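Local structure of epimerase family protein SDR39U1 (Homo sapiens, 4B4O) at residues A118-D121 against E122-G126; N134-T137 against K138-A141; R257-M260 against L261-Q265. The protein probably acts as an NADP-dependent oxidoreductase of the short-chain dehydrogenase/reductase superfamily, binding NADPH on a Rossmann-type fold. The protein carries 3 engineered substitutions. One frame throughout, in Å; residues are numbered along the deposited sequence.

Contact 1. Residues A118-D121 against E122-G126; sequences AEYD and EDSPG
Asp121 and Ser124 grip each other at the two ends of a type I beta turn. Ser124 N donates to Asp121 O (3.0 Å), closing the turn. In return Asp121 N donates to Ser124 OG (3.0 Å, N-H...O 154°). Serine suits this place because its hydroxyl is short enough to meet the amide at the turn's entrance while its CB lies at the edge of the Tyr120 ring, 3.8 Å from CD1. Within the turn, Asp121 OD1 accepts from Asp123 N (3.0 Å), making an Asx turn; the amide meets the oxygen from above the carboxylate plane. Asp121 can do this because its CG sits between the backbone N and the carbonyl carbon (chi1 72°), which swings the carboxylate over the following peptides.

Further out, Asp121 OD2 forms a salt bridge with Arg270 NE. The carboxylate of Glu122 is held by the backbone amides of Asn216 and Arg271, and the Tyr120 ring meets that of Tyr112. The two oxygens of Asp121 thus do separate jobs, one shaping the turn and one pairing with an arginine, whose charge probably offsets the crowd of acidic groups here.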
ATOM      1  N   ALA A 118       0.972   9.245 -19.969  1.00 21.16           N
ATOM      2  CA  ALA A 118       1.324  10.194 -18.914  1.00 20.42           C
ATOM      3  C   ALA A 118       2.411   9.653 -17.995  1.00 19.23           C
ATOM      4  O   ALA A 118       2.700   8.445 -17.973  1.00 18.78           O
ATOM      5  CB  ALA A 118       0.112  10.590 -18.090  1.00 20.16           C
ATOM      6  N   GLU A 119       3.008  10.572 -17.252  1.00 18.97           N
ATOM      7  CA  GLU A 119       4.030  10.271 -16.270  1.00 18.07           C
ATOM      8  C   GLU A 119       3.768  11.125 -15.029  1.00 17.65           C
ATOM      9  O   GLU A 119       3.584  12.330 -15.132  1.00 18.45           O
ATOM     10  CB  GLU A 119       5.413  10.566 -16.861  1.00 18.79           C
ATOM     11  CG  GLU A 119       6.550  10.465 -15.871  1.00 18.26           C
ATOM     12  CD  GLU A 119       7.933  10.535 -16.526  1.00 19.18           C
ATOM     13  OE1 GLU A 119       8.330   9.534 -17.207  1.00 19.36           O
ATOM     14  OE2 GLU A 119       8.645  11.551 -16.279  1.00 19.87           O
ATOM     15  N   TYR A 120       3.764  10.509 -13.861  1.00 16.60           N
ATOM     16  CA  TYR A 120       3.377  11.187 -12.637  1.00 16.31           C
ATOM     17  C   TYR A 120       4.489  11.152 -11.607  1.00 15.88           C
ATOM     18  O   TYR A 120       5.212  10.172 -11.516  1.00 15.39           O
ATOM     19  CB  TYR A 120       2.137  10.505 -12.042  1.00 15.67           C
ATOM     20  CG  TYR A 120       0.948  10.458 -12.984  1.00 16.29           C
ATOM     21  CD1 TYR A 120       0.113  11.548 -13.115  1.00 17.15           C
ATOM     22  CD2 TYR A 120       0.682   9.329 -13.748  1.00 16.28           C
ATOM     23  CE1 TYR A 120      -0.951  11.520 -13.977  1.00 17.94           C
ATOM     24  CE2 TYR A 120      -0.383   9.297 -14.619  1.00 17.12           C
ATOM     25  CZ  TYR A 120      -1.192  10.394 -14.731  1.00 17.93           C
ATOM     26  OH  TYR A 120      -2.281  10.390 -15.565  1.00 18.97           O
ATOM     27  N   ASP A 121       4.590  12.218 -10.813  1.00 16.29           N
ATOM     28  CA  ASP A 121       5.325  12.165  -9.549  1.00 15.97           C
ATOM     29  C   ASP A 121       4.455  12.655  -8.405  1.00 15.90           C
ATOM     30  O   ASP A 121       3.259  12.869  -8.574  1.00 15.99           O
ATOM     31  CB  ASP A 121       6.684  12.880  -9.638  1.00 16.90           C
ATOM     32  CG  ASP A 121       6.584  14.395  -9.716  1.00 18.21           C
ATOM     33  OD1 ASP A 121       5.498  14.961  -9.561  1.00 18.41           O
ATOM     34  OD2 ASP A 121       7.639  15.026  -9.965  1.00 19.28           O
ATOM     35  N   GLU A 122       5.058  12.858  -7.242  1.00 15.97           N
ATOM     36  CA  GLU A 122       4.308  13.196  -6.017  1.00 16.00           C
ATOM     37  C   GLU A 122       3.588  14.543  -6.091  1.00 17.14           C
ATOM     38  O   GLU A 122       2.689  14.804  -5.325  1.00 17.31           O
ATOM     39  CB  GLU A 122       5.223  13.146  -4.784  1.00 16.12           C
ATOM     40  CG  GLU A 122       5.717  11.737  -4.451  1.00 15.10           C
ATOM     41  CD  GLU A 122       6.995  11.316  -5.167  1.00 15.19           C
ATOM     42  OE1 GLU A 122       7.505  12.019  -6.072  1.00 15.95           O
ATOM     43  OE2 GLU A 122       7.539  10.267  -4.778  1.00 14.69           O
ATOM     44  N   ASP A 123       4.015  15.405  -7.004  1.00 18.13           N
ATOM     45  CA  ASP A 123       3.420  16.722  -7.117  1.00 19.51           C
ATOM     46  C   ASP A 123       2.326  16.726  -8.153  1.00 19.59           C
ATOM     47  O   ASP A 123       1.708  17.754  -8.375  1.00 20.84           O
ATOM     48  CB  ASP A 123       4.492  17.779  -7.439  1.00 20.97           C
ATOM     49  CG  ASP A 123       5.453  18.021  -6.272  1.00 21.45           C
ATOM     50  OD1 ASP A 123       5.012  18.007  -5.099  1.00 21.34           O
ATOM     51  OD2 ASP A 123       6.662  18.246  -6.526  1.00 22.15           O
ATOM     52  N   SER A 124       2.097  15.592  -8.801  1.00 18.49           N
ATOM     53  CA  SER A 124       1.158  15.568  -9.907  1.00 18.81           C
ATOM     54  C   SER A 124      -0.263  15.666  -9.381  1.00 19.00           C
ATOM     55  O   SER A 124      -0.593  15.079  -8.354  1.00 18.26           O
ATOM     56  CB  SER A 124       1.310  14.290 -10.761  1.00 17.88           C
ATOM     57  OG  SER A 124       2.525  14.278 -11.470  1.00 18.05           O
ATOM     58  N   PRO A 125      -1.124  16.352 -10.127  1.00 20.14           N
ATOM     59  CA  PRO A 125      -2.535  16.351  -9.779  1.00 20.53           C
ATOM     60  C   PRO A 125      -3.305  15.050 -10.080  1.00 19.70           C
ATOM     61  O   PRO A 125      -2.887  14.216 -10.863  1.00 19.06           O
ATOM     62  CB  PRO A 125      -3.085  17.488 -10.622  1.00 22.27           C
ATOM     63  CG  PRO A 125      -2.257  17.434 -11.852  1.00 22.33           C
ATOM     64  CD  PRO A 125      -0.913  16.857 -11.485  1.00 21.10           C
ATOM     65  N   GLY A 126      -4.421  14.882  -9.391  1.00 19.92           N
ATOM     66  CA  GLY A 126      -5.237  13.679  -9.482  1.00 19.44           C
ATOM     67  C   GLY A 126      -6.301  13.670  -8.396  1.00 19.84           C
ATOM     68  O   GLY A 126      -6.739  14.723  -7.926  1.00 20.93           O
TER

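Contact 2. Residues N134-T137 against K138-A141; sequences NLVT and KWEA. With NDP (NADPH dihydro-nicotinamide-adenine-dinucleotide phosphate), chain I.
Leu135 and Trp139, one turn apart on helix 131-143, provide the apolar part of this contact. Leu135 CG lies 4.1 Å from Trp139 CE3, the two side chains meeting at a slant, and Val136 CG2 approaches the same ring atom more loosely. On the next strip of the helix Val136 and Glu140 run side by side, with Val136 CG1 against Glu140 CD (3.7 Å), so the valine flanks the stem of a buried acid.

The backbone bonds are those of a regular alpha-helix: Lys138 N to Asn134 O (3.1 Å), Trp139 N to Leu135 O (2.8 Å), Glu140 N to Val136 O (2.9 Å) and Ala141 N to Thr137 O (2.9 Å).

The polar ends find partners outside this stretch of helix. Glu140 OE2 takes a hydrogen bond from Thr107 and a salt bridge from Arg156, which probably offset the cost of burying its charge, while Thr137 OG1 bonds to Gly127 O.

Contact with the cofactor falls to the indole. With CG of Trp139 anti to the backbone N (chi1 -161°), the six-membered ring presents its edge to the nicotinamide ribose: Trp139 CZ2 is 3.3 Å from NDP O3D and Trp139 CH2 is 3.4 Å from NDP O2D. An alanine here is likely to leave a gap beside Leu135 and strip the ribose hydroxyls of this aromatic edge. In classical members of the superfamily the corresponding helix carries the YxxxK motif, whose lysine bonds to these hydroxyls; here an indole edge lies beside them, and may take up part of the space such a lysine would occupy, offering contact and shape rather than charge.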
ATOM      1  N   ASN A 134     -10.929   9.379  -5.909  1.00 21.04           N
ATOM      2  CA  ASN A 134     -11.694  10.081  -4.885  1.00 22.06           C
ATOM      3  C   ASN A 134     -11.449   9.493  -3.495  1.00 21.39           C
ATOM      4  O   ASN A 134     -11.369  10.224  -2.508  1.00 21.62           O
ATOM      5  CB  ASN A 134     -13.201  10.077  -5.194  1.00 23.98           C
ATOM      6  CG  ASN A 134     -13.577  11.117  -6.254  1.00 25.18           C
ATOM      7  OD1 ASN A 134     -13.197  12.285  -6.128  1.00 25.33           O
ATOM      8  ND2 ASN A 134     -14.323  10.712  -7.305  1.00 26.26           N
ATOM      9  N   LEU A 135     -11.340   8.173  -3.414  1.00 20.76           N
ATOM     10  CA  LEU A 135     -11.031   7.543  -2.135  1.00 20.20           C
ATOM     11  C   LEU A 135      -9.732   8.141  -1.566  1.00 19.02           C
ATOM     12  O   LEU A 135      -9.708   8.617  -0.455  1.00 19.29           O
ATOM     13  CB  LEU A 135     -10.927   6.006  -2.275  1.00 19.76           C
ATOM     14  CG  LEU A 135     -10.421   5.177  -1.068  1.00 19.14           C
ATOM     15  CD1 LEU A 135     -11.434   5.042   0.055  1.00 20.38           C
ATOM     16  CD2 LEU A 135      -9.962   3.803  -1.525  1.00 18.60           C
ATOM     17  N   VAL A 136      -8.672   8.136  -2.351  1.00 17.95           N
ATOM     18  CA  VAL A 136      -7.379   8.580  -1.866  1.00 17.00           C
ATOM     19  C   VAL A 136      -7.488  10.015  -1.382  1.00 17.81           C
ATOM     20  O   VAL A 136      -6.954  10.344  -0.337  1.00 17.73           O
ATOM     21  CB  VAL A 136      -6.238   8.365  -2.913  1.00 15.99           C
ATOM     22  CG1 VAL A 136      -4.940   9.005  -2.449  1.00 15.40           C
ATOM     23  CG2 VAL A 136      -6.020   6.868  -3.192  1.00 15.37           C
ATOM     24  N   THR A 137      -8.192  10.877  -2.113  1.00 18.82           N
ATOM     25  CA  THR A 137      -8.342  12.290  -1.678  1.00 19.92           C
ATOM     26  C   THR A 137      -8.956  12.379  -0.281  1.00 20.76           C
ATOM     27  O   THR A 137      -8.419  13.015   0.610  1.00 20.99           O
ATOM     28  CB  THR A 137      -9.178  13.147  -2.685  1.00 21.23           C
ATOM     29  OG1 THR A 137      -8.501  13.212  -3.938  1.00 20.63           O
ATOM     30  CG2 THR A 137      -9.393  14.568  -2.185  1.00 22.68           C
ATOM     31  N   LYS A 138     -10.076  11.707  -0.098  1.00 21.39           N
ATOM     32  CA  LYS A 138     -10.824  11.747   1.173  1.00 22.48           C
ATOM     33  C   LYS A 138     -10.032  11.098   2.301  1.00 21.58           C
ATOM     34  O   LYS A 138     -10.029  11.561   3.426  1.00 22.32           O
ATOM     35  CB  LYS A 138     -12.183  11.043   1.028  1.00 23.50           C
ATOM     36  CG  LYS A 138     -13.188  11.798   0.183  1.00 25.02           C
ATOM     37  CD  LYS A 138     -14.194  10.825  -0.411  1.00 25.64           C
ATOM     38  CE  LYS A 138     -15.483  11.516  -0.850  1.00 27.80           C
ATOM     39  NZ  LYS A 138     -16.149  10.722  -1.922  1.00 28.26           N
ATOM     40  N   TRP A 139      -9.357  10.024   1.949  1.00 20.17           N
ATOM     41  CA  TRP A 139      -8.509   9.275   2.856  1.00 19.30           C
ATOM     42  C   TRP A 139      -7.385  10.134   3.384  1.00 19.06           C
ATOM     43  O   TRP A 139      -7.142  10.185   4.583  1.00 19.44           O
ATOM     44  CB  TRP A 139      -7.952   8.101   2.068  1.00 18.03           C
ATOM     45  CG  TRP A 139      -7.405   6.920   2.811  1.00 17.40           C
ATOM     46  CD1 TRP A 139      -7.226   6.751   4.174  1.00 17.73           C
ATOM     47  CD2 TRP A 139      -6.905   5.697   2.204  1.00 16.50           C
ATOM     48  NE1 TRP A 139      -6.668   5.520   4.435  1.00 17.09           N
ATOM     49  CE2 TRP A 139      -6.454   4.847   3.288  1.00 16.37           C
ATOM     50  CE3 TRP A 139      -6.794   5.244   0.912  1.00 16.02           C
ATOM     51  CZ2 TRP A 139      -5.916   3.608   3.060  1.00 15.81           C
ATOM     52  CZ3 TRP A 139      -6.247   3.983   0.699  1.00 15.46           C
ATOM     53  CH2 TRP A 139      -5.828   3.185   1.750  1.00 15.37           C
ATOM     54  N   GLU A 140      -6.692  10.816   2.487  1.00 18.62           N
ATOM     55  CA  GLU A 140      -5.631  11.723   2.883  1.00 18.70           C
ATOM     56  C   GLU A 140      -6.201  12.889   3.671  1.00 20.35           C
ATOM     57  O   GLU A 140      -5.620  13.312   4.667  1.00 20.87           O
ATOM     58  CB  GLU A 140      -4.830  12.185   1.655  1.00 18.12           C
ATOM     59  CG  GLU A 140      -4.059  11.019   1.041  1.00 16.66           C
ATOM     60  CD  GLU A 140      -3.236  11.354  -0.211  1.00 16.16           C
ATOM     61  OE1 GLU A 140      -3.099  12.542  -0.573  1.00 16.91           O
ATOM     62  OE2 GLU A 140      -2.712  10.383  -0.822  1.00 15.18           O
ATOM     63  N   ALA A 141      -7.356  13.396   3.255  1.00 21.41           N
ATOM     64  CA  ALA A 141      -8.002  14.485   3.999  1.00 23.28           C
ATOM     65  C   ALA A 141      -8.269  14.072   5.445  1.00 23.87           C
ATOM     66  O   ALA A 141      -8.165  14.883   6.366  1.00 25.17           O
ATOM     67  CB  ALA A 141      -9.302  14.891   3.328  1.00 24.46           C
TER
HETATM   68  PA  NDP I 999      -4.376  -6.153   4.609  1.00  2.00           P
HETATM   69  O1A NDP I 999      -5.816  -6.460   4.128  1.00  2.00           O
HETATM   70  O2A NDP I 999      -3.341  -7.289   4.745  1.00  2.00           O
HETATM   71  O5B NDP I 999      -4.350  -5.500   6.104  1.00  2.00           O
HETATM   72  C5B NDP I 999      -5.467  -4.690   6.459  1.00  2.00           C
HETATM   73  C4B NDP I 999      -5.609  -4.720   7.960  1.00  2.00           C
HETATM   74  O4B NDP I 999      -6.583  -3.737   8.305  1.00  2.00           O
HETATM   75  C3B NDP I 999      -6.097  -6.084   8.458  1.00  2.00           C
HETATM   76  O3B NDP I 999      -5.047  -6.884   9.071  1.00  2.00           O
HETATM   77  C2B NDP I 999      -7.163  -5.742   9.488  1.00  2.00           C
HETATM   78  O2B NDP I 999      -6.642  -5.728  10.808  1.00  2.00           O
HETATM   79  C1B NDP I 999      -7.540  -4.327   9.171  1.00  2.00           C
HETATM   80  N9A NDP I 999      -8.828  -4.396   8.475  1.00  2.00           N
HETATM   81  C8A NDP I 999      -9.274  -5.219   7.471  1.00  2.00           C
HETATM   82  N7A NDP I 999     -10.613  -4.915   7.197  1.00  2.00           N
HETATM   83  C5A NDP I 999     -10.983  -3.914   8.039  1.00  2.00           C
HETATM   84  C6A NDP I 999     -12.182  -3.113   8.306  1.00  2.00           C
HETATM   85  N6A NDP I 999     -13.314  -3.277   7.591  1.00  2.00           N
HETATM   86  N1A NDP I 999     -12.135  -2.179   9.279  1.00  2.00           N
HETATM   87  C2A NDP I 999     -10.995  -2.006  10.008  1.00  2.00           C
HETATM   88  N3A NDP I 999      -9.843  -2.680   9.807  1.00  2.00           N
HETATM   89  C4A NDP I 999      -9.805  -3.591   8.861  1.00  2.00           C
HETATM   90  O3  NDP I 999      -3.928  -4.991   3.575  1.00  2.00           O
HETATM   91  PN  NDP I 999      -2.394  -4.651   3.218  1.00  2.00           P
HETATM   92  O1N NDP I 999      -1.532  -4.938   4.437  1.00  2.00           O
HETATM   93  O2N NDP I 999      -2.022  -5.322   1.930  1.00  2.00           O
HETATM   94  O5D NDP I 999      -2.469  -3.031   2.927  1.00  2.00           O
HETATM   95  C5D NDP I 999      -2.799  -2.219   4.076  1.00  2.00           C
HETATM   96  C4D NDP I 999      -3.295  -0.846   3.675  1.00  2.00           C
HETATM   97  O4D NDP I 999      -2.464  -0.449   2.591  1.00  2.00           O
HETATM   98  C3D NDP I 999      -4.739  -0.809   3.134  1.00  2.00           C
HETATM   99  O3D NDP I 999      -5.426   0.398   3.595  1.00  2.00           O
HETATM  100  C2D NDP I 999      -4.566  -0.855   1.612  1.00  2.00           C
HETATM  101  O2D NDP I 999      -5.492  -0.113   0.809  1.00  2.00           O
HETATM  102  C1D NDP I 999      -3.248  -0.150   1.433  1.00  2.00           C
HETATM  103  N1N NDP I 999      -2.546  -0.523   0.191  1.00  2.00           N
HETATM  104  C2N NDP I 999      -2.214  -1.794  -0.071  1.00  2.00           C
HETATM  105  C3N NDP I 999      -1.556  -2.127  -1.234  1.00  2.00           C
HETATM  106  C7N NDP I 999      -1.199  -3.549  -1.470  1.00  2.00           C
HETATM  107  O7N NDP I 999      -1.211  -4.310  -0.505  1.00  2.00           O
HETATM  108  N7N NDP I 999      -0.873  -3.980  -2.685  1.00  2.00           N
HETATM  109  C4N NDP I 999      -1.144  -1.087  -2.218  1.00  2.00           C
HETATM  110  C5N NDP I 999      -1.540   0.262  -1.829  1.00  2.00           C
HETATM  111  C6N NDP I 999      -2.216   0.483  -0.643  1.00  2.00           C
HETATM  112  P2B NDP I 999      -7.526  -6.407  12.034  1.00  2.00           P
HETATM  113  O1X NDP I 999      -8.614  -5.409  12.368  1.00  2.00           O
HETATM  114  O2X NDP I 999      -8.090  -7.760  11.505  1.00  2.00           O
HETATM  115  O3X NDP I 999      -6.376  -6.463  13.070  1.00  2.00           O

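Contact 3. Residues R257-M260 against L261-Q265; sequences RAIM and LLEGQ
Leu262 turns its CG opposite the carbonyl carbon and beside the backbone N (chi1 -61°), and an extended chi2 then carries CD1 back to Ala258 CB, 4.0 Å away. This i to i+4 pairing lies in the last turn of helix 255-262, in the region assigned to the DUF1731 family. Alanine suits the inner position: its methyl offers the leucine a surface while leaving room for helix 246-253, where it also meets Gln250. The neighbouring Leu261 turns the same way about its first torsion, so that CD1 rests 3.9 Å from Met260 CB and 3.7 Å from Arg257 O; its branched end also packs on Val249 and Phe253. Met260, present as selenomethionine, and Arg257 both reach Phe132 of helix 131-143, and the guanidinium of Arg257 is held by backbone carbonyls, among them those of Ile63 and Arg68.

The backbone bonds reveal how the helix ends. Ala258 O accepts twice: from Leu262 N (2.7 Å), nearly head-on with a C=O...N angle of 174°, and from Leu261 N (2.9 Å), which stands well above the carbonyl plane. One alpha-type and one 3-10-type bond thus share an acceptor in the closing turn. Glu263 N still reaches Ile259 O (3.1 Å), though the backbone of Glu263 (psi 175°) is already extended. A glutamate fits this exposed exit; its side chain crosses that of Ile259 at a slant, Glu263 OE2 lying 3.7 Å from Ile259 CG1.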
ATOM      1  N   ARG A 257     -13.200  -2.087 -10.195  1.00 23.55           N
ATOM      2  CA  ARG A 257     -11.944  -2.673  -9.700  1.00 21.69           C
ATOM      3  C   ARG A 257     -11.033  -3.122 -10.832  1.00 20.06           C
ATOM      4  O   ARG A 257      -9.808  -3.084 -10.699  1.00 18.67           O
ATOM      5  CB  ARG A 257     -12.199  -3.885  -8.811  1.00 21.96           C
ATOM      6  CG  ARG A 257     -12.529  -3.539  -7.382  1.00 23.31           C
ATOM      7  CD  ARG A 257     -12.476  -4.774  -6.519  1.00 23.53           C
ATOM      8  NE  ARG A 257     -13.570  -5.686  -6.829  1.00 24.64           N
ATOM      9  CZ  ARG A 257     -13.868  -6.768  -6.119  1.00 25.53           C
ATOM     10  NH1 ARG A 257     -13.133  -7.124  -5.063  1.00 25.48           N
ATOM     11  NH2 ARG A 257     -14.926  -7.495  -6.450  1.00 26.73           N
ATOM     12  N   ALA A 258     -11.641  -3.578 -11.926  1.00 20.49           N
ATOM     13  CA  ALA A 258     -10.896  -4.050 -13.079  1.00 19.44           C
ATOM     14  C   ALA A 258      -9.877  -2.990 -13.543  1.00 18.75           C
ATOM     15  O   ALA A 258      -8.829  -3.343 -14.095  1.00 17.67           O
ATOM     16  CB  ALA A 258     -11.845  -4.426 -14.206  1.00 20.54           C
ATOM     17  N   ILE A 259     -10.193  -1.711 -13.311  1.00 19.63           N
ATOM     18  CA  ILE A 259      -9.315  -0.585 -13.648  1.00 19.32           C
ATOM     19  C   ILE A 259      -7.941  -0.796 -13.034  1.00 17.64           C
ATOM     20  O   ILE A 259      -6.918  -0.535 -13.663  1.00 16.95           O
ATOM     21  CB  ILE A 259      -9.923   0.760 -13.169  1.00 20.78           C
ATOM     22  CG1 ILE A 259     -10.941   1.289 -14.201  1.00 22.68           C
ATOM     23  CG2 ILE A 259      -8.871   1.813 -12.931  1.00 20.26           C
ATOM     24  CD1 ILE A 259     -11.908   2.394 -13.720  1.00 24.80           C
HETATM   25  N   MSE A 260      -7.921  -1.300 -11.808  1.00 17.27           N
HETATM   26  CA  MSE A 260      -6.669  -1.513 -11.089  1.00 16.00           C
HETATM   27  C   MSE A 260      -5.850  -2.609 -11.696  1.00 14.96           C
HETATM   28  O   MSE A 260      -4.645  -2.671 -11.444  1.00 14.05           O
HETATM   29  CB  MSE A 260      -6.951  -1.892  -9.635  1.00 16.33           C
HETATM   30  CG  MSE A 260      -7.349  -0.649  -8.842  1.00 17.41           C
HETATM   31 SE   MSE A 260      -7.959  -1.182  -7.057  0.75 18.62          SE
HETATM   32  CE  MSE A 260      -9.363  -2.216  -7.936  1.00 19.39           C
ATOM     33  N   LEU A 261      -6.477  -3.480 -12.486  1.00 15.30           N
ATOM     34  CA  LEU A 261      -5.788  -4.627 -13.089  1.00 14.69           C
ATOM     35  C   LEU A 261      -5.474  -4.419 -14.583  1.00 14.89           C
ATOM     36  O   LEU A 261      -4.389  -4.775 -15.046  1.00 14.40           O
ATOM     37  CB  LEU A 261      -6.616  -5.920 -12.896  1.00 15.16           C
ATOM     38  CG  LEU A 261      -6.626  -6.654 -11.543  1.00 15.17           C
ATOM     39  CD1 LEU A 261      -7.171  -5.705 -10.489  1.00 15.71           C
ATOM     40  CD2 LEU A 261      -7.472  -7.921 -11.540  1.00 15.93           C
ATOM     41  N   LEU A 262      -6.429  -3.862 -15.325  1.00 15.93           N
ATOM     42  CA  LEU A 262      -6.322  -3.713 -16.784  1.00 16.66           C
ATOM     43  C   LEU A 262      -5.644  -2.429 -17.229  1.00 16.89           C
ATOM     44  O   LEU A 262      -5.189  -2.330 -18.360  1.00 17.51           O
ATOM     45  CB  LEU A 262      -7.713  -3.762 -17.423  1.00 18.07           C
ATOM     46  CG  LEU A 262      -8.535  -5.041 -17.246  1.00 18.27           C
ATOM     47  CD1 LEU A 262      -9.951  -4.810 -17.732  1.00 19.87           C
ATOM     48  CD2 LEU A 262      -7.895  -6.206 -17.971  1.00 18.05           C
ATOM     49  N   GLU A 263      -5.562  -1.451 -16.333  1.00 16.62           N
ATOM     50  CA  GLU A 263      -4.946  -0.176 -16.656  1.00 17.00           C
ATOM     51  C   GLU A 263      -3.873   0.164 -15.643  1.00 15.82           C
ATOM     52  O   GLU A 263      -3.679  -0.555 -14.663  1.00 14.85           O
ATOM     53  CB  GLU A 263      -6.007   0.925 -16.697  1.00 18.46           C
ATOM     54  CG  GLU A 263      -7.204   0.618 -17.586  1.00 19.92           C
ATOM     55  CD  GLU A 263      -8.144   1.798 -17.728  1.00 21.79           C
ATOM     56  OE1 GLU A 263      -7.657   2.902 -18.027  1.00 22.48           O
ATOM     57  OE2 GLU A 263      -9.367   1.620 -17.535  1.00 22.77           O
ATOM     58  N   GLY A 264      -3.169   1.261 -15.888  1.00 16.11           N
ATOM     59  CA  GLY A 264      -2.037   1.642 -15.062  1.00 15.17           C
ATOM     60  C   GLY A 264      -1.507   3.054 -15.215  1.00 15.82           C
ATOM     61  O   GLY A 264      -1.818   3.758 -16.161  1.00 17.15           O
ATOM     62  N   GLN A 265      -0.698   3.440 -14.232  1.00 15.07           N
ATOM     63  CA  GLN A 265      -0.095   4.769 -14.137  1.00 15.64           C
ATOM     64  C   GLN A 265       1.411   4.589 -14.157  1.00 14.86           C
ATOM     65  O   GLN A 265       1.947   3.746 -13.410  1.00 13.74           O
ATOM     66  CB  GLN A 265      -0.393   5.432 -12.780  1.00 15.65           C
ATOM     67  CG  GLN A 265      -1.813   5.391 -12.253  1.00 16.34           C
ATOM     68  CD  GLN A 265      -2.225   4.087 -11.610  1.00 15.47           C
ATOM     69  OE1 GLN A 265      -1.454   3.142 -11.524  1.00 14.32           O
ATOM     70  NE2 GLN A 265      -3.470   4.049 -11.125  1.00 16.32           N
TER

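How the contacts relate
The three contacts follow one another along the chain, none nested in or crossing another. Contact 1 closes a beta turn in the long loop between strand 102-108 and helix 131-143; contact 2 is a little over two turns of that helix, which packs on strand 102-108 and helix 72-95 beside the cofactor. Contact 3 comes much later and finishes helix 255-262 in the C-terminal region. Contacts 1 and 3 nevertheless touch, Tyr120 CD2 lying 4.2 Å from Gln265 CB, so the loop meets the segment leaving that helix. Contacts 2 and 3 are joined indirectly through Phe132, which links the cofactor-side helix to the C-terminal region.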